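Local coordinates for protein COMB10 (Helicobacter pylori, PDB 2BHV) that forms a core subunit of the Com type IV secretion system and, as a VirB10 relative, probably links the inner and outer membranes through its periplasmic domain, at residues H114-L120 with N238-F244; I105-R109 with M119-A123; R40-K46 with P226-F232. All blocks are in the same frame, centred on the assembly; numbering follows the deposited sequence.

Contact 1: H114-L120 with N238-F244; sequences HGINIML and NEVIAEF
V240 and I118 meet because their torsions set matching branches into the strands' shared face: CG1 of V240 is anti to the backbone N (chi1 177°), as is CG2 of I118, and these methyls touch at 4.1 Å. The two side chains lie next to each other and point the same way, as in-register neighbours of a parallel pair do; branching at CB suits both to extended strands. On the other face, M119 bends at chi2 and chi3, which lays its methyl CE against the CG and carboxylate of E239, its diagonal neighbour.

At the start of the pair, N238 has a positive phi (61°), a conformation asparagine tolerates well. Its amide ND2 donates to G115 O at 3.2 Å; the bond is straight and lies in the amide plane, although the donor sits above the carbonyl plane. G115 also has a positive phi, which comes easily to glycine. The backbone ladder then alternates: N117 N to N238 O, V240 N to N117 O, M119 N to V240 O at 2.7 Å, and A242 N to M119 O. Farther along, L120 CD2 reaches F244 CZ at 4.0 Å, the side chains crossing nearly at right angles, while small A242 packs on I230. The arrangement is a parallel strand pair in an otherwise antiparallel sheet, consistent with the modified beta-barrel of VirB10-type periplasmic domains.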
loop_
_atom_site.group_PDB
_atom_site.type_symbol
_atom_site.label_atom_id
_atom_site.label_comp_id
_atom_site.label_asym_id
_atom_site.label_seq_id
_atom_site.Cartn_x
_atom_site.Cartn_y
_atom_site.Cartn_z
ATOM N N HIS A 114 -40.115 -5.785 -23.298
ATOM C CA HIS A 114 -41.472 -6.314 -23.361
ATOM C C HIS A 114 -41.862 -7.041 -22.088
ATOM O O HIS A 114 -43.038 -7.306 -21.869
ATOM C CB HIS A 114 -41.675 -7.190 -24.596
ATOM C CG HIS A 114 -42.023 -6.406 -25.826
ATOM N ND1 HIS A 114 -41.780 -5.046 -25.939
ATOM C CD2 HIS A 114 -42.584 -6.786 -27.001
ATOM C CE1 HIS A 114 -42.189 -4.622 -27.123
ATOM N NE2 HIS A 114 -42.675 -5.659 -27.791
ATOM N N GLY A 115 -40.873 -7.355 -21.255
ATOM C CA GLY A 115 -41.127 -7.907 -19.932
ATOM C C GLY A 115 -40.980 -9.408 -19.828
ATOM O O GLY A 115 -41.519 -10.011 -18.906
ATOM N N ILE A 116 -40.262 -10.024 -20.764
ATOM C CA ILE A 116 -39.925 -11.441 -20.601
ATOM C C ILE A 116 -38.726 -11.555 -19.666
ATOM O O ILE A 116 -37.746 -10.825 -19.820
ATOM C CB ILE A 116 -39.712 -12.220 -21.962
ATOM C CG1 ILE A 116 -38.263 -12.152 -22.449
ATOM C CG2 ILE A 116 -40.708 -11.757 -23.037
ATOM C CD1 ILE A 116 -38.049 -12.662 -23.890
ATOM N N ASN A 117 -38.830 -12.442 -18.676
ATOM C CA ASN A 117 -37.744 -12.670 -17.735
ATOM C C ASN A 117 -36.804 -13.785 -18.154
ATOM O O ASN A 117 -37.227 -14.921 -18.350
ATOM C CB ASN A 117 -38.299 -12.956 -16.349
ATOM C CG ASN A 117 -38.468 -11.701 -15.530
ATOM O OD1 ASN A 117 -37.739 -11.485 -14.549
ATOM N ND2 ASN A 117 -39.414 -10.849 -15.935
ATOM N N ILE A 118 -35.529 -13.454 -18.296
ATOM C CA ILE A 118 -34.514 -14.456 -18.558
ATOM C C ILE A 118 -33.739 -14.744 -17.276
ATOM O O ILE A 118 -33.025 -13.874 -16.778
ATOM C CB ILE A 118 -33.557 -13.983 -19.653
ATOM C CG1 ILE A 118 -34.352 -13.489 -20.868
ATOM C CG2 ILE A 118 -32.617 -15.106 -20.045
ATOM C CD1 ILE A 118 -33.530 -12.740 -21.902
ATOM N N MET A 119 -33.901 -15.955 -16.737
ATOM C CA MET A 119 -33.128 -16.395 -15.568
ATOM C C MET A 119 -31.710 -16.811 -15.908
ATOM O O MET A 119 -31.479 -17.530 -16.881
ATOM C CB MET A 119 -33.817 -17.545 -14.845
ATOM C CG MET A 119 -34.349 -17.160 -13.492
ATOM S SD MET A 119 -35.413 -15.713 -13.615
ATOM C CE MET A 119 -36.819 -16.374 -14.546
ATOM N N LEU A 120 -30.766 -16.350 -15.094
ATOM C CA LEU A 120 -29.371 -16.752 -15.201
ATOM C C LEU A 120 -28.964 -17.505 -13.934
ATOM O O LEU A 120 -28.300 -18.541 -14.008
ATOM C CB LEU A 120 -28.474 -15.533 -15.436
ATOM C CG LEU A 120 -28.868 -14.657 -16.635
ATOM C CD1 LEU A 120 -28.358 -13.239 -16.473
ATOM C CD2 LEU A 120 -28.392 -15.238 -17.969
ATOM N N ASN A 238 -43.754 -15.652 -20.554
ATOM C CA ASN A 238 -42.805 -14.594 -20.166
ATOM C C ASN A 238 -41.563 -15.047 -19.397
ATOM O O ASN A 238 -40.932 -14.245 -18.697
ATOM C CB ASN A 238 -43.523 -13.477 -19.401
ATOM C CG ASN A 238 -44.355 -12.599 -20.318
ATOM O OD1 ASN A 238 -45.289 -13.075 -20.992
ATOM N ND2 ASN A 238 -44.024 -11.306 -20.355
ATOM N N GLU A 239 -41.192 -16.315 -19.543
ATOM C CA GLU A 239 -40.070 -16.845 -18.781
ATOM C C GLU A 239 -39.085 -17.648 -19.633
ATOM O O GLU A 239 -39.487 -18.502 -20.419
ATOM C CB GLU A 239 -40.592 -17.677 -17.617
ATOM C CG GLU A 239 -39.630 -17.767 -16.453
ATOM C CD GLU A 239 -40.337 -17.740 -15.117
ATOM O OE1 GLU A 239 -41.482 -18.250 -15.026
ATOM O OE2 GLU A 239 -39.740 -17.198 -14.160
ATOM N N VAL A 240 -37.796 -17.350 -19.483
ATOM C CA VAL A 240 -36.742 -18.118 -20.131
ATOM C C VAL A 240 -35.762 -18.557 -19.063
ATOM O O VAL A 240 -35.171 -17.717 -18.374
ATOM C CB VAL A 240 -35.978 -17.292 -21.197
ATOM C CG1 VAL A 240 -34.834 -18.103 -21.800
ATOM C CG2 VAL A 240 -36.914 -16.827 -22.294
ATOM N N ILE A 241 -35.602 -19.867 -18.912
ATOM C CA ILE A 241 -34.574 -20.394 -18.040
ATOM C C ILE A 241 -33.357 -20.733 -18.902
ATOM O O ILE A 241 -33.362 -21.722 -19.628
ATOM C CB ILE A 241 -35.071 -21.604 -17.216
ATOM C CG1 ILE A 241 -36.256 -21.187 -16.346
ATOM C CG2 ILE A 241 -33.963 -22.134 -16.326
ATOM C CD1 ILE A 241 -37.029 -22.355 -15.757
ATOM N N ALA A 242 -32.330 -19.890 -18.826
ATOM C CA ALA A 242 -31.155 -20.022 -19.671
ATOM C C ALA A 242 -30.379 -21.290 -19.355
ATOM O O ALA A 242 -30.372 -21.736 -18.216
ATOM C CB ALA A 242 -30.267 -18.810 -19.512
ATOM N N GLU A 243 -29.734 -21.866 -20.369
ATOM C CA GLU A 243 -28.851 -23.030 -20.176
ATOM C C GLU A 243 -27.409 -22.715 -20.511
ATOM O O GLU A 243 -27.124 -22.170 -21.571
ATOM C CB GLU A 243 -29.289 -24.189 -21.045
ATOM C CG GLU A 243 -30.490 -24.920 -20.544
ATOM C CD GLU A 243 -31.075 -25.809 -21.620
ATOM O OE1 GLU A 243 -30.309 -26.645 -22.182
ATOM O OE2 GLU A 243 -32.292 -25.654 -21.916
ATOM N N PHE A 244 -26.503 -23.084 -19.618
ATOM C CA PHE A 244 -25.089 -22.809 -19.812
ATOM C C PHE A 244 -24.371 -24.078 -20.227
ATOM O O PHE A 244 -24.091 -24.933 -19.386
ATOM C CB PHE A 244 -24.476 -22.244 -18.530
ATOM C CG PHE A 244 -25.112 -20.955 -18.071
ATOM C CD1 PHE A 244 -26.266 -20.972 -17.290
ATOM C CD2 PHE A 244 -24.557 -19.721 -18.413
ATOM C CE1 PHE A 244 -26.855 -19.776 -16.866
ATOM C CE2 PHE A 244 -25.140 -18.533 -17.987
ATOM C CZ PHE A 244 -26.288 -18.562 -17.218
#

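Contact 2: I105-R109 with M119-A123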
loop_
_atom_site.group_PDB
_atom_site.type_symbol
_atom_site.label_atom_id
_atom_site.label_comp_id
_atom_site.label_asym_id
_atom_site.label_seq_id
_atom_site.Cartn_x
_atom_site.Cartn_y
_atom_site.Cartn_z
ATOM N N ILE A 105 -19.745 -9.707 -8.999
ATOM C CA ILE A 105 -21.098 -9.427 -9.438
ATOM C C ILE A 105 -21.683 -10.697 -10.048
ATOM O O ILE A 105 -21.143 -11.237 -11.004
ATOM C CB ILE A 105 -21.137 -8.278 -10.460
ATOM C CG1 ILE A 105 -20.422 -7.041 -9.921
ATOM C CG2 ILE A 105 -22.568 -7.948 -10.821
ATOM C CD1 ILE A 105 -20.048 -6.061 -10.973
ATOM N N VAL A 106 -22.771 -11.184 -9.471
ATOM C CA VAL A 106 -23.529 -12.268 -10.074
ATOM C C VAL A 106 -24.722 -11.687 -10.806
ATOM O O VAL A 106 -25.651 -11.197 -10.189
ATOM C CB VAL A 106 -24.032 -13.266 -9.021
ATOM C CG1 VAL A 106 -24.721 -14.458 -9.685
ATOM C CG2 VAL A 106 -22.901 -13.734 -8.167
ATOM N N TRP A 107 -24.686 -11.725 -12.126
ATOM C CA TRP A 107 -25.828 -11.296 -12.898
ATOM C C TRP A 107 -26.876 -12.406 -12.881
ATOM O O TRP A 107 -26.643 -13.497 -13.402
ATOM C CB TRP A 107 -25.411 -10.916 -14.322
ATOM C CG TRP A 107 -24.438 -9.756 -14.359
ATOM C CD1 TRP A 107 -23.118 -9.812 -14.686
ATOM C CD2 TRP A 107 -24.715 -8.375 -14.048
ATOM N NE1 TRP A 107 -22.547 -8.560 -14.602
ATOM C CE2 TRP A 107 -23.501 -7.659 -14.217
ATOM C CE3 TRP A 107 -25.869 -7.675 -13.645
ATOM C CZ2 TRP A 107 -23.405 -6.279 -14.003
ATOM C CZ3 TRP A 107 -25.770 -6.299 -13.430
ATOM C CH2 TRP A 107 -24.545 -5.619 -13.610
ATOM N N SER A 108 -28.023 -12.131 -12.267
ATOM C CA SER A 108 -28.995 -13.181 -11.993
ATOM C C SER A 108 -30.132 -13.241 -13.000
ATOM O O SER A 108 -30.524 -14.325 -13.408
ATOM C CB SER A 108 -29.545 -13.085 -10.568
ATOM O OG SER A 108 -30.471 -12.033 -10.456
ATOM N N ARG A 109 -30.678 -12.091 -13.395
ATOM C CA ARG A 109 -31.689 -12.101 -14.455
ATOM C C ARG A 109 -31.717 -10.879 -15.353
ATOM O O ARG A 109 -31.279 -9.798 -14.964
ATOM C CB ARG A 109 -33.087 -12.442 -13.925
ATOM C CG ARG A 109 -33.796 -11.370 -13.121
ATOM C CD ARG A 109 -35.097 -11.955 -12.506
ATOM N NE ARG A 109 -35.851 -10.978 -11.716
ATOM C CZ ARG A 109 -35.486 -10.517 -10.507
ATOM N NH1 ARG A 109 -34.348 -10.945 -9.923
ATOM N NH2 ARG A 109 -36.257 -9.619 -9.874
ATOM N N MET A 119 -33.901 -15.955 -16.737
ATOM C CA MET A 119 -33.128 -16.395 -15.568
ATOM C C MET A 119 -31.710 -16.811 -15.908
ATOM O O MET A 119 -31.479 -17.530 -16.881
ATOM C CB MET A 119 -33.817 -17.545 -14.845
ATOM C CG MET A 119 -34.349 -17.160 -13.492
ATOM S SD MET A 119 -35.413 -15.713 -13.615
ATOM C CE MET A 119 -36.819 -16.374 -14.546
ATOM N N LEU A 120 -30.766 -16.350 -15.094
ATOM C CA LEU A 120 -29.371 -16.752 -15.201
ATOM C C LEU A 120 -28.964 -17.505 -13.934
ATOM O O LEU A 120 -28.300 -18.541 -14.008
ATOM C CB LEU A 120 -28.474 -15.533 -15.436
ATOM C CG LEU A 120 -28.868 -14.657 -16.635
ATOM C CD1 LEU A 120 -28.358 -13.239 -16.473
ATOM C CD2 LEU A 120 -28.392 -15.238 -17.969
ATOM N N THR A 121 -29.371 -16.981 -12.778
ATOM C CA THR A 121 -29.163 -17.633 -11.486
ATOM C C THR A 121 -30.299 -17.230 -10.535
ATOM O O THR A 121 -30.568 -16.042 -10.348
ATOM C CB THR A 121 -27.788 -17.257 -10.864
ATOM O OG1 THR A 121 -26.726 -17.486 -11.813
ATOM C CG2 THR A 121 -27.522 -18.078 -9.607
ATOM N N ASN A 122 -30.949 -18.226 -9.931
ATOM C CA ASN A 122 -32.131 -18.026 -9.061
ATOM C C ASN A 122 -31.883 -17.390 -7.673
ATOM O O ASN A 122 -30.893 -16.698 -7.454
ATOM C CB ASN A 122 -32.852 -19.373 -8.840
ATOM C CG ASN A 122 -33.862 -19.712 -9.949
ATOM O OD1 ASN A 122 -33.838 -19.131 -11.050
ATOM N ND2 ASN A 122 -34.756 -20.674 -9.662
ATOM N N ALA A 123 -32.756 -17.759 -6.718
ATOM C CA ALA A 123 -32.931 -17.103 -5.383
ATOM C C ALA A 123 -32.258 -15.733 -5.212
ATOM O O ALA A 123 -32.797 -14.852 -4.540
ATOM C CB ALA A 123 -32.578 -18.067 -4.207
#
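S108 and the L120-T121 backbone provide the polar part of this contact. The carbonyl oxygen of S108 accepts two hydrogen bonds, from L120 N at 2.6 Å and from T121 N at 3.0 Å. Two successive amides thus converge on one acceptor, T121 N in the carbonyl plane on a lone pair, L120 N tilted 23° from it. T121 also turns its hydroxyl back along the loop, where OG1 makes a weak hydrogen bond to L120 O. The hydroxyl of S108 is used elsewhere: chi1 of 75° places OG between the backbone N and the carbonyl carbon, and it bonds weakly to I89 O on the next strand. A small polar residue suits this buried place.

Apolar packing adds to the grip. L120 directs its CB toward strand 103-111, and CD1 comes within 4.3 Å of W107 CB. The indole itself leads away from the loop; I105 CG2 lies 3.5 Å above one of its faces, offset toward the rim, and NE1 is satisfied by T154 OG1. V106 and T121 meet more loosely and both also touch helix 132-146, on L138 and R141 respectively.

At R109, the strand and M119 form a non-hydrogen-bonded antiparallel pair, with the R109 and M119 side chains alongside each other. The R109 chain is extended from CG to NE, and M119 SD rests against its CD at 3.9 Å, so the aliphatic part of the arginine does the packing. S108 and R109 together face I89, a classic beta bulge in strand 103-111, set where the beta-hairpin formed with strand 117-119 gives way to the loop leading to helix 132-146.

Contact 3: R40-K46 with P226-F232; sequences RTITADK and PNTDIFF
I42 and F232 pack on one face of an antiparallel pair, strands 41-42 and 229-231, at the margin of the large mixed sheet. Their side chains run at a slant to each other, I42 CD1 reaching F232 CE1 at 3.6 Å, while I42 CG2 meets the ring of P226 roughly at right angles. L81 covers both I42 and F232, a buried place that suits apolar groups. On the opposite face, T41 and F231 also cross almost perpendicularly: OG1 lies in the ring plane at the edge, 3.7 Å from F231 CD1, and bonds to K37 O.

The backbone pairs I42 and I230 by two reciprocal bonds, and F232 N adds a straight one to R40 O at 2.9 Å. Beyond I42 the chain enters a type II turn, T43 to K46, with D45 at the positive-phi position; D45 N donates to P226 O. D229 suits this end because its carboxylate OD1 takes A44 N at 2.8 Å, tying the turn to the strand. At the other end R40 bends at chi3 (61°) and curls back, so that NE donates to F232 O at 2.7 Å, while NH2 bonds to P233 O and adds a weak bond to F232 O.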
loop_
_atom_site.group_PDB
_atom_site.type_symbol
_atom_site.label_atom_id
_atom_site.label_comp_id
_atom_site.label_asym_id
_atom_site.label_seq_id
_atom_site.Cartn_x
_atom_site.Cartn_y
_atom_site.Cartn_z
ATOM N N ARG A 40 -30.231 -19.947 -31.167
ATOM C CA ARG A 40 -30.654 -19.253 -29.956
ATOM C C ARG A 40 -29.587 -19.354 -28.865
ATOM O O ARG A 40 -29.879 -19.640 -27.700
ATOM C CB ARG A 40 -32.014 -19.774 -29.475
ATOM C CG ARG A 40 -33.176 -19.383 -30.389
ATOM C CD ARG A 40 -34.518 -19.804 -29.826
ATOM N NE ARG A 40 -34.779 -19.167 -28.543
ATOM C CZ ARG A 40 -35.229 -17.924 -28.393
ATOM N NH1 ARG A 40 -35.484 -17.173 -29.453
ATOM N NH2 ARG A 40 -35.424 -17.433 -27.176
ATOM N N THR A 41 -28.349 -19.094 -29.261
ATOM C CA THR A 41 -27.223 -19.182 -28.354
ATOM C C THR A 41 -26.405 -17.904 -28.417
ATOM O O THR A 41 -26.267 -17.297 -29.479
ATOM C CB THR A 41 -26.323 -20.387 -28.705
ATOM O OG1 THR A 41 -27.108 -21.583 -28.694
ATOM C CG2 THR A 41 -25.183 -20.529 -27.707
ATOM N N ILE A 42 -25.876 -17.494 -27.272
ATOM C CA ILE A 42 -24.885 -16.445 -27.251
ATOM C C ILE A 42 -23.542 -17.104 -27.026
ATOM O O ILE A 42 -23.379 -17.891 -26.097
ATOM C CB ILE A 42 -25.178 -15.407 -26.165
ATOM C CG1 ILE A 42 -26.496 -14.684 -26.470
ATOM C CG2 ILE A 42 -24.030 -14.400 -26.055
ATOM C CD1 ILE A 42 -26.973 -13.753 -25.361
ATOM N N THR A 43 -22.589 -16.803 -27.900
ATOM C CA THR A 43 -21.260 -17.377 -27.807
ATOM C C THR A 43 -20.521 -16.847 -26.589
ATOM O O THR A 43 -20.625 -15.659 -26.245
ATOM C CB THR A 43 -20.443 -17.032 -29.050
ATOM O OG1 THR A 43 -21.149 -17.485 -30.214
ATOM C CG2 THR A 43 -19.027 -17.664 -28.998
ATOM N N ALA A 44 -19.771 -17.730 -25.942
ATOM C CA ALA A 44 -18.805 -17.330 -24.925
ATOM C C ALA A 44 -18.024 -16.072 -25.351
ATOM O O ALA A 44 -17.626 -15.926 -26.515
ATOM C CB ALA A 44 -17.852 -18.480 -24.612
ATOM N N ASP A 45 -17.844 -15.162 -24.399
ATOM C CA ASP A 45 -17.111 -13.920 -24.614
ATOM C C ASP A 45 -17.709 -12.988 -25.676
ATOM O O ASP A 45 -16.994 -12.153 -26.253
ATOM C CB ASP A 45 -15.636 -14.196 -24.909
ATOM C CG ASP A 45 -15.028 -15.184 -23.938
ATOM O OD1 ASP A 45 -14.976 -14.873 -22.725
ATOM O OD2 ASP A 45 -14.601 -16.269 -24.389
ATOM N N LYS A 46 -19.009 -13.118 -25.938
ATOM C CA LYS A 46 -19.717 -12.020 -26.567
ATOM C C LYS A 46 -19.604 -10.876 -25.572
ATOM O O LYS A 46 -19.584 -11.103 -24.358
ATOM C CB LYS A 46 -21.184 -12.363 -26.806
ATOM C CG LYS A 46 -21.691 -12.022 -28.215
ATOM C CD LYS A 46 -22.139 -10.567 -28.358
ATOM C CE LYS A 46 -22.254 -10.162 -29.827
ATOM N NZ LYS A 46 -23.186 -11.046 -30.588
ATOM N N PRO A 226 -20.381 -13.573 -21.203
ATOM C CA PRO A 226 -20.622 -14.942 -20.793
ATOM C C PRO A 226 -19.331 -15.735 -20.757
ATOM O O PRO A 226 -18.506 -15.629 -21.668
ATOM C CB PRO A 226 -21.524 -15.481 -21.901
ATOM C CG PRO A 226 -22.053 -14.286 -22.588
ATOM C CD PRO A 226 -20.969 -13.290 -22.514
ATOM N N ASN A 227 -19.152 -16.512 -19.703
ATOM C CA ASN A 227 -17.998 -17.380 -19.594
ATOM C C ASN A 227 -18.248 -18.730 -20.241
ATOM O O ASN A 227 -17.362 -19.582 -20.290
ATOM C CB ASN A 227 -17.603 -17.544 -18.140
ATOM C CG ASN A 227 -17.013 -16.287 -17.564
ATOM O OD1 ASN A 227 -16.282 -15.574 -18.240
ATOM N ND2 ASN A 227 -17.328 -16.005 -16.305
ATOM N N THR A 228 -19.467 -18.923 -20.729
ATOM C CA THR A 228 -19.794 -20.082 -21.534
ATOM C C THR A 228 -20.840 -19.701 -22.521
ATOM O O THR A 228 -21.484 -18.672 -22.376
ATOM C CB THR A 228 -20.415 -21.216 -20.731
ATOM O OG1 THR A 228 -20.074 -21.088 -19.353
ATOM C CG2 THR A 228 -19.902 -22.562 -21.266
ATOM N N ASP A 229 -21.026 -20.546 -23.522
ATOM C CA ASP A 229 -22.167 -20.416 -24.390
ATOM C C ASP A 229 -23.429 -20.454 -23.530
ATOM O O ASP A 229 -23.525 -21.256 -22.594
ATOM C CB ASP A 229 -22.171 -21.545 -25.423
ATOM C CG ASP A 229 -20.952 -21.512 -26.322
ATOM O OD1 ASP A 229 -20.237 -20.494 -26.324
ATOM O OD2 ASP A 229 -20.700 -22.496 -27.026
ATOM N N ILE A 230 -24.368 -19.558 -23.813
ATOM C CA ILE A 230 -25.654 -19.567 -23.123
ATOM C C ILE A 230 -26.795 -19.795 -24.113
ATOM O O ILE A 230 -26.986 -19.008 -25.046
ATOM C CB ILE A 230 -25.941 -18.250 -22.372
ATOM C CG1 ILE A 230 -24.733 -17.803 -21.553
ATOM C CG2 ILE A 230 -27.158 -18.427 -21.488
ATOM C CD1 ILE A 230 -24.891 -16.425 -20.946
ATOM N N PHE A 231 -27.549 -20.870 -23.899
ATOM C CA PHE A 231 -28.666 -21.185 -24.755
ATOM C C PHE A 231 -29.941 -20.650 -24.151
ATOM O O PHE A 231 -30.215 -20.854 -22.970
ATOM C CB PHE A 231 -28.782 -22.693 -24.983
ATOM C CG PHE A 231 -30.044 -23.090 -25.691
ATOM C CD1 PHE A 231 -30.208 -22.813 -27.046
ATOM C CD2 PHE A 231 -31.084 -23.710 -25.000
ATOM C CE1 PHE A 231 -31.375 -23.155 -27.695
ATOM C CE2 PHE A 231 -32.254 -24.049 -25.644
ATOM C CZ PHE A 231 -32.401 -23.775 -26.995
ATOM N N PHE A 232 -30.720 -19.965 -24.981
ATOM C CA PHE A 232 -31.960 -19.319 -24.562
ATOM C C PHE A 232 -33.154 -20.078 -25.152
ATOM O O PHE A 232 -33.479 -19.894 -26.333
ATOM C CB PHE A 232 -32.009 -17.869 -25.075
ATOM C CG PHE A 232 -31.108 -16.918 -24.339
ATOM C CD1 PHE A 232 -29.733 -17.109 -24.311
ATOM C CD2 PHE A 232 -31.633 -15.804 -23.704
ATOM C CE1 PHE A 232 -28.899 -16.221 -23.631
ATOM C CE2 PHE A 232 -30.799 -14.908 -23.026
ATOM C CZ PHE A 232 -29.436 -15.124 -22.989
#

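All three contacts are partly buried and reach the same mixed sheet, contact 2 at the point where strand 117-119 runs out into a loop. Contacts 1 and 2 share M119 and L120: strand 117-119 is paired in parallel with 239-245 on one flank and antiparallel with 103-111 on the other. Contact 3 joins the outermost strand, 41-42, to 229-231, which in turn neighbours 239-245; I118 touches F232, and F244 packs on I230. Contact 2 lies nearest the chain's centre, about 11 Å away, and has no exposed residue among those that touch, whereas contact 1 has four. The polar chemistry of contact 2 rests on one carbonyl, S108 O, that accepts two N-H groups, contact 1 on a regular backbone ladder, and contact 3 on ladder bonds supplemented by arginine and aspartate side chains.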